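Local atomic coordinates of alkane monooxygenase (Geobacillus thermodenitrificans, PDB entry 3B9O), a protein that belongs to the luciferase-like monooxygenase family, is built on a TIM-barrel fold and carries flavin mononucleotide in the model. Residues 115-120 with 211-216; 170-175 with 220-225; 268-273 with 426-431. One frame throughout, in Å; residues are numbered along the deposited sequence.

Interaction 1: 115-120 with 211-216; sequences HARRMS and PHLCEP
Ser120 and His212 make the polar link between helix 112-125 and the loop that runs from strand 207-208 to strand 223-227. A hydrogen bond of 2.8 Å joins Ser120 OG and His212 NE2. The serine oxygen comes to the edge of the imidazole and lies in its plane. His212 reaches the helix because its CG stands anti to the backbone N (chi1 -172°), which brings the ring edge to the helix. Ser120 OG also sits near Ala116 O, one turn back, a weak and uncertain partner, since the one serine proton could go to the imidazole instead. The backbone of His212 is held as well: its N bonds to Ser175 OG, and its O accepts from Trp176 NE1.

Van der Waals contacts lie beside this bond. His212 CE1 is 3.6 Å from both Ala116 CB and Ala116 C, so the ring edge reaches the helix backbone as well as the methyl. Arg117 N lies 3.6 Å from His212 CE1, again at the ring edge. Over one face of the same ring stands Cys214 N, shifted toward the rim and supplied by the loop itself.

Sulfur and aliphatic contacts form the next patch. Cys214 SG lies 3.5 Å from Arg117 CG and 3.6 Å from Ser120 CB, bridging residues one turn apart on the helix. Farther out, Leu213 CD1 meets Arg117 CD at 3.9 Å. The arginine chain runs out from the helix before it bends at chi3 (80°). Leu213 and Arg117 are both exposed, whereas Ala116, Ser120 and His212 are buried.

The chemistry therefore changes with depth. One directional bond holds the edge of the buried imidazole. Toward the surface the thiol and carbon chains complete the contact, and Arg117 contributes through its methylene groups rather than its charge.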
loop_
_atom_site.group_PDB
_atom_site.type_symbol
_atom_site.label_atom_id
_atom_site.label_comp_id
_atom_site.label_asym_id
_atom_site.label_seq_id
_atom_site.Cartn_x
_atom_site.Cartn_y
_atom_site.Cartn_z
ATOM N N HIS A 115 -14.376 8.307 7.177
ATOM C CA HIS A 115 -13.081 7.669 7.155
ATOM C C HIS A 115 -12.334 7.749 8.492
ATOM O O HIS A 115 -11.675 6.784 8.920
ATOM C CB HIS A 115 -12.181 8.225 6.048
ATOM C CG HIS A 115 -10.940 7.412 5.850
ATOM N ND1 HIS A 115 -9.674 7.928 6.009
ATOM C CD2 HIS A 115 -10.781 6.093 5.580
ATOM C CE1 HIS A 115 -8.786 6.978 5.790
ATOM N NE2 HIS A 115 -9.434 5.854 5.530
ATOM N N ALA A 116 -12.406 8.900 9.152
ATOM C CA ALA A 116 -11.672 9.054 10.381
ATOM C C ALA A 116 -12.167 8.073 11.439
ATOM O O ALA A 116 -11.355 7.454 12.132
ATOM C CB ALA A 116 -11.742 10.518 10.896
ATOM N N ARG A 117 -13.483 7.935 11.554
ATOM C CA ARG A 117 -14.089 6.989 12.489
ATOM C C ARG A 117 -13.711 5.542 12.097
ATOM O O ARG A 117 -13.415 4.759 12.980
ATOM C CB ARG A 117 -15.608 7.108 12.562
ATOM C CG ARG A 117 -16.226 6.088 13.577
ATOM C CD ARG A 117 -17.697 6.296 13.822
ATOM N NE ARG A 117 -18.451 5.713 12.723
ATOM C CZ ARG A 117 -19.705 5.304 12.813
ATOM N NH1 ARG A 117 -20.375 5.450 13.959
ATOM N NH2 ARG A 117 -20.293 4.778 11.751
ATOM N N ARG A 118 -13.746 5.205 10.810
ATOM C CA ARG A 118 -13.359 3.847 10.361
ATOM C C ARG A 118 -11.923 3.485 10.769
ATOM O O ARG A 118 -11.663 2.364 11.258
ATOM C CB ARG A 118 -13.508 3.655 8.826
ATOM C CG ARG A 118 -14.974 3.467 8.342
ATOM C CD ARG A 118 -14.985 3.061 6.880
ATOM N NE ARG A 118 -16.367 3.100 6.398
ATOM C CZ ARG A 118 -16.978 4.177 5.928
ATOM N NH1 ARG A 118 -16.323 5.333 5.803
ATOM N NH2 ARG A 118 -18.250 4.084 5.558
ATOM N N MET A 119 -10.990 4.408 10.521
ATOM C CA MET A 119 -9.571 4.192 10.843
ATOM C C MET A 119 -9.335 4.164 12.346
ATOM O O MET A 119 -8.540 3.362 12.832
ATOM C CB MET A 119 -8.678 5.259 10.190
ATOM C CG MET A 119 -8.662 5.201 8.666
ATOM S SD MET A 119 -8.187 3.579 8.021
ATOM C CE MET A 119 -9.723 2.897 7.635
ATOM N N SER A 120 -9.992 5.051 13.082
ATOM C CA SER A 120 -9.894 4.998 14.553
ATOM C C SER A 120 -10.416 3.642 15.081
ATOM O O SER A 120 -9.845 3.075 16.019
ATOM C CB SER A 120 -10.650 6.141 15.225
ATOM O OG SER A 120 -9.964 7.396 15.058
ATOM N N PRO A 211 -16.602 17.554 17.167
ATOM C CA PRO A 211 -15.409 16.790 17.547
ATOM C C PRO A 211 -15.391 15.435 16.806
ATOM O O PRO A 211 -16.359 15.073 16.096
ATOM C CB PRO A 211 -15.601 16.572 19.046
ATOM C CG PRO A 211 -17.093 16.578 19.217
ATOM C CD PRO A 211 -17.625 17.549 18.227
ATOM N N HIS A 212 -14.300 14.703 16.973
ATOM C CA HIS A 212 -14.224 13.342 16.463
ATOM C C HIS A 212 -15.189 12.463 17.290
ATOM O O HIS A 212 -15.506 12.755 18.459
ATOM C CB HIS A 212 -12.773 12.872 16.601
ATOM C CG HIS A 212 -12.477 11.557 15.952
ATOM N ND1 HIS A 212 -13.070 11.157 14.770
ATOM C CD2 HIS A 212 -11.592 10.585 16.287
ATOM C CE1 HIS A 212 -12.569 9.982 14.407
ATOM N NE2 HIS A 212 -11.678 9.611 15.312
ATOM N N LEU A 213 -15.678 11.402 16.666
ATOM C CA LEU A 213 -16.612 10.481 17.325
ATOM C C LEU A 213 -15.903 9.446 18.222
ATOM O O LEU A 213 -16.535 8.838 19.062
ATOM C CB LEU A 213 -17.455 9.764 16.247
ATOM C CG LEU A 213 -18.527 10.638 15.517
ATOM C CD1 LEU A 213 -19.161 9.921 14.311
ATOM C CD2 LEU A 213 -19.630 11.210 16.468
ATOM N N CYS A 214 -14.593 9.261 18.034
ATOM C CA CYS A 214 -13.846 8.187 18.688
ATOM C C CYS A 214 -12.842 8.685 19.735
ATOM O O CYS A 214 -12.268 9.787 19.642
ATOM C CB CYS A 214 -13.099 7.330 17.627
ATOM S SG CYS A 214 -14.053 6.961 16.170
ATOM N N GLU A 215 -12.621 7.859 20.739
ATOM C CA GLU A 215 -11.654 8.169 21.779
ATOM C C GLU A 215 -10.261 7.849 21.255
ATOM O O GLU A 215 -10.154 7.074 20.282
ATOM C CB GLU A 215 -11.952 7.401 23.051
ATOM C CG GLU A 215 -11.620 5.860 22.993
ATOM C CD GLU A 215 -12.015 5.188 24.299
ATOM O OE1 GLU A 215 -11.148 5.192 25.204
ATOM O OE2 GLU A 215 -13.180 4.682 24.425
ATOM N N PRO A 216 -9.204 8.460 21.866
ATOM C CA PRO A 216 -7.809 8.150 21.452
ATOM C C PRO A 216 -7.486 6.631 21.401
ATOM O O PRO A 216 -7.794 5.867 22.340
ATOM C CB PRO A 216 -6.937 8.892 22.480
ATOM C CG PRO A 216 -7.799 10.049 22.937
ATOM C CD PRO A 216 -9.254 9.511 22.909
#

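Interaction 2: 170-175 with 220-225; sequences KLWEGS and RTPVIY
Trp172 packs against Arg220, Thr221 and Pro222 in a buried contact of mixed chemistry. It joins the C-terminal part of helix 154-174 to the loop that enters strand 223-227 of the TIM barrel.

The apolar part is centred on the indole. Pro222 CD sits over the six-membered ring of Trp172, 3.5 Å from its centroid and 12° off the ring normal, a CH-pi contact. Arg220 O lies over the same face, offset toward the rim. Thr221 adds its methyl group: CG2 is 3.6 Å from Trp172 CE3.

Two hydrogen bonds fix the polar part. Arg220 NH1 donates to Trp172 O over 2.9 Å at 157°. The oxygen lies in the guanidinium plane, while the donor is tilted out of the carbonyl plane. Glu173 O stands over one face of the same guanidinium. A water accepts weakly from Arg220 NH1. It lies 2.8 Å from Leu171 O, to which it may donate, and so probably extends the link to one more helix carbonyl. Arg220 NH2 turns outside, to a salt bridge with Asp178 and a bond to Trp176 O.

The second bond runs from Thr221 OG1 to Glu173 OE1, 2.7 Å, and uses the anti lone pair of the carboxylate. Glu173 starts away from the loop, but its chain folds at chi2 (-69°) and brings OE1 back to the threonine. Its OE2 forms a salt bridge with Arg434, and with both oxygens engaged the buried carboxylate is probably stabilised in its charged form.

Around the indole, Trp172 NE1 donates to Ala116 O of helix 112-125, and the ring touches Met119 and Ser120 of that helix and Trp132 of strand 130-135. The chain leaving Pro222 then enters the barrel as strand 223-227, between strands 130-135 and 243-246.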
loop_
_atom_site.group_PDB
_atom_site.type_symbol
_atom_site.label_atom_id
_atom_site.label_comp_id
_atom_site.label_asym_id
_atom_site.label_seq_id
_atom_site.Cartn_x
_atom_site.Cartn_y
_atom_site.Cartn_z
ATOM N N LYS A 170 -6.507 16.516 12.448
ATOM C CA LYS A 170 -7.211 17.252 13.534
ATOM C C LYS A 170 -8.113 16.341 14.369
ATOM O O LYS A 170 -8.052 16.362 15.577
ATOM C CB LYS A 170 -8.021 18.411 12.979
ATOM C CG LYS A 170 -7.139 19.570 12.439
ATOM C CD LYS A 170 -7.987 20.492 11.546
ATOM C CE LYS A 170 -7.049 21.560 10.991
ATOM N NZ LYS A 170 -7.790 22.685 10.420
ATOM N N LEU A 171 -8.934 15.539 13.707
ATOM C CA LEU A 171 -9.764 14.519 14.389
ATOM C C LEU A 171 -8.975 13.528 15.256
ATOM O O LEU A 171 -9.270 13.297 16.438
ATOM C CB LEU A 171 -10.647 13.774 13.348
ATOM C CG LEU A 171 -11.664 14.646 12.584
ATOM C CD1 LEU A 171 -12.305 13.882 11.433
ATOM C CD2 LEU A 171 -12.760 15.230 13.560
ATOM N N TRP A 172 -7.944 12.954 14.664
ATOM C CA TRP A 172 -7.189 11.897 15.306
ATOM C C TRP A 172 -6.260 12.331 16.432
ATOM O O TRP A 172 -6.078 11.584 17.370
ATOM C CB TRP A 172 -6.363 11.152 14.258
ATOM C CG TRP A 172 -7.174 10.319 13.310
ATOM C CD1 TRP A 172 -8.333 9.661 13.591
ATOM C CD2 TRP A 172 -6.818 9.964 11.966
ATOM N NE1 TRP A 172 -8.755 8.958 12.483
ATOM C CE2 TRP A 172 -7.834 9.103 11.480
ATOM C CE3 TRP A 172 -5.744 10.306 11.111
ATOM C CZ2 TRP A 172 -7.834 8.609 10.164
ATOM C CZ3 TRP A 172 -5.726 9.810 9.817
ATOM C CH2 TRP A 172 -6.770 8.956 9.350
ATOM N N GLU A 173 -5.669 13.523 16.296
ATOM C CA GLU A 173 -4.596 14.006 17.160
ATOM C C GLU A 173 -5.070 15.093 18.096
ATOM O O GLU A 173 -4.561 15.218 19.202
ATOM C CB GLU A 173 -3.440 14.603 16.340
ATOM C CG GLU A 173 -2.725 13.625 15.359
ATOM C CD GLU A 173 -1.927 12.562 16.101
ATOM O OE1 GLU A 173 -1.812 11.449 15.568
ATOM O OE2 GLU A 173 -1.421 12.848 17.201
ATOM N N GLY A 174 -6.016 15.891 17.644
ATOM C CA GLY A 174 -6.367 17.112 18.398
ATOM C C GLY A 174 -7.741 17.185 19.076
ATOM O O GLY A 174 -7.967 17.993 20.005
ATOM N N SER A 175 -8.686 16.388 18.613
ATOM C CA SER A 175 -10.032 16.539 19.118
ATOM C C SER A 175 -10.192 16.081 20.573
ATOM O O SER A 175 -10.762 16.805 21.406
ATOM C CB SER A 175 -11.002 15.865 18.177
ATOM O OG SER A 175 -12.332 15.956 18.649
ATOM N N ARG A 220 -3.309 6.640 17.347
ATOM C CA ARG A 220 -4.150 7.780 16.962
ATOM C C ARG A 220 -4.281 7.924 15.448
ATOM O O ARG A 220 -5.334 7.603 14.915
ATOM C CB ARG A 220 -3.738 9.114 17.642
ATOM C CG ARG A 220 -4.022 9.224 19.187
ATOM C CD ARG A 220 -3.565 10.657 19.542
ATOM N NE ARG A 220 -3.897 11.137 20.876
ATOM C CZ ARG A 220 -4.995 11.827 21.172
ATOM N NH1 ARG A 220 -5.898 12.082 20.236
ATOM N NH2 ARG A 220 -5.187 12.268 22.417
ATOM N N THR A 221 -3.250 8.443 14.767
ATOM C CA THR A 221 -3.194 8.460 13.301
ATOM C C THR A 221 -2.608 7.102 12.829
ATOM O O THR A 221 -1.565 6.665 13.344
ATOM C CB THR A 221 -2.353 9.654 12.784
ATOM O OG1 THR A 221 -2.943 10.884 13.236
ATOM C CG2 THR A 221 -2.191 9.633 11.269
ATOM N N PRO A 222 -3.263 6.436 11.854
ATOM C CA PRO A 222 -2.664 5.190 11.278
ATOM C C PRO A 222 -1.281 5.516 10.672
ATOM O O PRO A 222 -1.023 6.677 10.301
ATOM C CB PRO A 222 -3.635 4.810 10.150
ATOM C CG PRO A 222 -4.919 5.486 10.482
ATOM C CD PRO A 222 -4.526 6.788 11.195
ATOM N N VAL A 223 -0.399 4.524 10.579
ATOM C CA VAL A 223 0.835 4.718 9.849
ATOM C C VAL A 223 0.470 5.181 8.450
ATOM O O VAL A 223 -0.399 4.568 7.776
ATOM C CB VAL A 223 1.700 3.443 9.812
ATOM C CG1 VAL A 223 2.861 3.660 8.833
ATOM C CG2 VAL A 223 2.252 3.181 11.214
ATOM N N ILE A 224 1.090 6.280 8.014
ATOM C CA ILE A 224 0.734 6.885 6.715
ATOM C C ILE A 224 1.635 6.426 5.573
ATOM O O ILE A 224 2.828 6.712 5.546
ATOM C CB ILE A 224 0.758 8.468 6.761
ATOM C CG1 ILE A 224 -0.130 9.011 7.904
ATOM C CG2 ILE A 224 0.364 9.037 5.306
ATOM C CD1 ILE A 224 -1.639 8.638 7.777
ATOM N N TYR A 225 1.080 5.657 4.655
ATOM C CA TYR A 225 1.767 5.301 3.419
ATOM C C TYR A 225 1.310 6.207 2.308
ATOM O O TYR A 225 0.215 6.786 2.386
ATOM C CB TYR A 225 1.369 3.870 2.990
ATOM C CG TYR A 225 2.236 2.792 3.573
ATOM C CD1 TYR A 225 3.233 2.156 2.788
ATOM C CD2 TYR A 225 2.112 2.438 4.927
ATOM C CE1 TYR A 225 4.076 1.130 3.354
ATOM C CE2 TYR A 225 2.919 1.440 5.496
ATOM C CZ TYR A 225 3.888 0.774 4.707
ATOM O OH TYR A 225 4.662 -0.231 5.299
HETATM O O HOH W 1 -8.533 12.990 19.149
#

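Interaction 3: 268-273 with 426-431; sequences YGRNPD and DDHIAA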
loop_
_atom_site.group_PDB
_atom_site.type_symbol
_atom_site.label_atom_id
_atom_site.label_comp_id
_atom_site.label_asym_id
_atom_site.label_seq_id
_atom_site.Cartn_x
_atom_site.Cartn_y
_atom_site.Cartn_z
ATOM N N TYR A 268 9.506 21.038 4.743
ATOM C CA TYR A 268 8.420 20.820 5.696
ATOM C C TYR A 268 8.937 20.597 7.109
ATOM O O TYR A 268 8.159 20.366 8.033
ATOM C CB TYR A 268 7.502 19.658 5.233
ATOM C CG TYR A 268 6.948 19.862 3.848
ATOM C CD1 TYR A 268 7.415 19.124 2.787
ATOM C CD2 TYR A 268 5.963 20.823 3.598
ATOM C CE1 TYR A 268 6.907 19.309 1.520
ATOM C CE2 TYR A 268 5.442 21.012 2.320
ATOM C CZ TYR A 268 5.925 20.275 1.299
ATOM O OH TYR A 268 5.413 20.467 0.020
ATOM N N GLY A 269 10.246 20.687 7.277
ATOM C CA GLY A 269 10.852 20.570 8.599
ATOM C C GLY A 269 10.981 19.128 9.083
ATOM O O GLY A 269 11.182 18.884 10.287
ATOM N N ARG A 270 10.892 18.188 8.148
ATOM C CA ARG A 270 10.895 16.760 8.475
ATOM C C ARG A 270 12.289 16.192 8.423
ATOM O O ARG A 270 13.046 16.484 7.475
ATOM C CB ARG A 270 10.047 15.991 7.455
ATOM C CG ARG A 270 8.563 16.153 7.589
ATOM C CD ARG A 270 7.946 14.787 7.920
ATOM N NE ARG A 270 7.535 14.231 6.677
ATOM C CZ ARG A 270 7.170 12.975 6.421
ATOM N NH1 ARG A 270 7.141 11.998 7.330
ATOM N NH2 ARG A 270 6.792 12.735 5.187
ATOM N N ASN A 271 12.611 15.351 9.410
ATOM C CA ASN A 271 13.816 14.545 9.355
ATOM C C ASN A 271 13.600 13.431 8.317
ATOM O O ASN A 271 12.713 12.601 8.455
ATOM C CB ASN A 271 14.114 13.997 10.734
ATOM C CG ASN A 271 15.358 13.122 10.784
ATOM O OD1 ASN A 271 15.950 12.721 9.757
ATOM N ND2 ASN A 271 15.768 12.821 12.008
ATOM N N PRO A 272 14.411 13.417 7.252
ATOM C CA PRO A 272 14.194 12.450 6.150
ATOM C C PRO A 272 14.317 10.962 6.583
ATOM O O PRO A 272 13.755 10.073 5.929
ATOM C CB PRO A 272 15.242 12.869 5.108
ATOM C CG PRO A 272 16.342 13.533 5.939
ATOM C CD PRO A 272 15.564 14.299 7.005
ATOM N N ASP A 273 15.030 10.712 7.674
ATOM C CA ASP A 273 15.122 9.389 8.282
ATOM C C ASP A 273 13.797 8.966 8.953
ATOM O O ASP A 273 13.673 7.842 9.470
ATOM C CB ASP A 273 16.267 9.338 9.296
ATOM C CG ASP A 273 17.640 9.474 8.643
ATOM O OD1 ASP A 273 17.789 9.225 7.403
ATOM O OD2 ASP A 273 18.579 9.836 9.377
ATOM N N ASP A 426 7.519 14.430 16.598
ATOM C CA ASP A 426 7.334 15.893 16.720
ATOM C C ASP A 426 7.514 16.626 15.395
ATOM O O ASP A 426 6.967 17.705 15.204
ATOM C CB ASP A 426 8.346 16.460 17.715
ATOM C CG ASP A 426 8.016 16.093 19.160
ATOM O OD1 ASP A 426 6.824 15.826 19.470
ATOM O OD2 ASP A 426 8.961 16.080 19.980
ATOM N N ASP A 427 8.316 16.068 14.495
ATOM C CA ASP A 427 8.598 16.770 13.227
ATOM C C ASP A 427 7.616 16.498 12.084
ATOM O O ASP A 427 7.666 17.165 11.034
ATOM C CB ASP A 427 10.045 16.578 12.774
ATOM C CG ASP A 427 10.325 15.198 12.287
ATOM O OD1 ASP A 427 11.215 15.036 11.447
ATOM O OD2 ASP A 427 9.694 14.244 12.740
ATOM N N HIS A 428 6.727 15.526 12.278
ATOM C CA HIS A 428 5.586 15.339 11.371
ATOM C C HIS A 428 4.559 16.494 11.456
ATOM O O HIS A 428 4.265 16.977 12.537
ATOM C CB HIS A 428 4.912 14.000 11.665
ATOM C CG HIS A 428 3.990 13.546 10.577
ATOM N ND1 HIS A 428 2.717 14.055 10.422
ATOM C CD2 HIS A 428 4.165 12.650 9.578
ATOM C CE1 HIS A 428 2.139 13.483 9.382
ATOM N NE2 HIS A 428 2.998 12.623 8.852
ATOM N N ILE A 429 3.976 16.917 10.338
ATOM C CA ILE A 429 3.024 18.065 10.350
ATOM C C ILE A 429 1.726 17.883 11.200
ATOM O O ILE A 429 1.170 18.854 11.741
ATOM C CB ILE A 429 2.691 18.561 8.886
ATOM C CG1 ILE A 429 2.070 17.444 8.051
ATOM C CG2 ILE A 429 3.964 19.046 8.183
ATOM C CD1 ILE A 429 1.455 17.939 6.770
ATOM N N ALA A 430 1.248 16.650 11.311
ATOM C CA ALA A 430 0.115 16.318 12.173
ATOM C C ALA A 430 0.340 16.652 13.647
ATOM O O ALA A 430 -0.624 16.888 14.373
ATOM C CB ALA A 430 -0.230 14.866 12.045
ATOM N N ALA A 431 1.603 16.662 14.085
ATOM C CA ALA A 431 1.949 16.945 15.472
ATOM C C ALA A 431 1.532 18.346 15.912
ATOM O O ALA A 431 1.349 18.597 17.128
ATOM C CB ALA A 431 3.434 16.728 15.724
#
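Asp427 meets the loop residues Gly269, Arg270 and Asn271, where the C-terminal part of the chain is held against a loop of the TIM barrel. That loop leads from helix 251-265 to strand 276-285, and it contains an Asx turn: Asn271 OD1 accepts from Asp273 N at 3.0 Å.

The tight part is built on Asp427. Its OD1 faces the backbone N-H of Asn271 in what is assigned as a nearly straight hydrogen bond (173°), but the modelled 2.5 Å from Asn271 N to Asp427 OD1 is too short to be trusted. Asp427 CG lies between the backbone N and the carbonyl carbon (chi1 72°), which turns the carboxylate to the loop. Asp427 CB also packs 3.6 Å from Gly269 O. Arg270 bends at chi2 and chi3, and its CG passes 3.7 Å from Asp427 O.

The buried Arg270 and His428 side chains then run alongside each other in the same direction. Arg270 NH1 is 3.8 Å from His428 CD2, and the guanidinium and ring planes are steeply inclined to one another (72°). Both polar ends are taken up by the region at the end of helix 231-240. Arg270 NH2 bonds to Ala238 O and Ala241 O, and His428 NE2 to His240 O.

The contact is looser around Tyr268 and Ile429. Tyr268 O is 4.4 Å from Ile429 CG2, and the tyrosine hydroxyl goes to Glu235 instead. Ile429 rests partly on Lys239 and His240. Gly269 is exposed, and the end of the partly exposed Asn271 side chain leads away from the C-terminal loop.

His428 is fixed from within its own segment too. Ala430 N donates to His428 ND1 at 3.1 Å, from slightly out of the ring plane.

Interactions 1 and 2 touch, with centres about 9 Å apart. Helices 112-125 and 154-174 meet there, and Ser120 OG packs 3.2 Å from Trp172 CD1 between the two contacts. Interaction 2 is the buried one: its touching residues are all interior, and an indole, a guanidinium and a carboxylate are each engaged. Interaction 1 runs from an interior imidazole to exposed aliphatic chains. Interaction 3 is also partly exposed and joins two loops mainly through a carboxylate facing a backbone N-H. It is about 23 Å from interaction 1 between centres, but touches interaction 2 where Glu173 CG packs on Ala430 O, 4.0 Å apart.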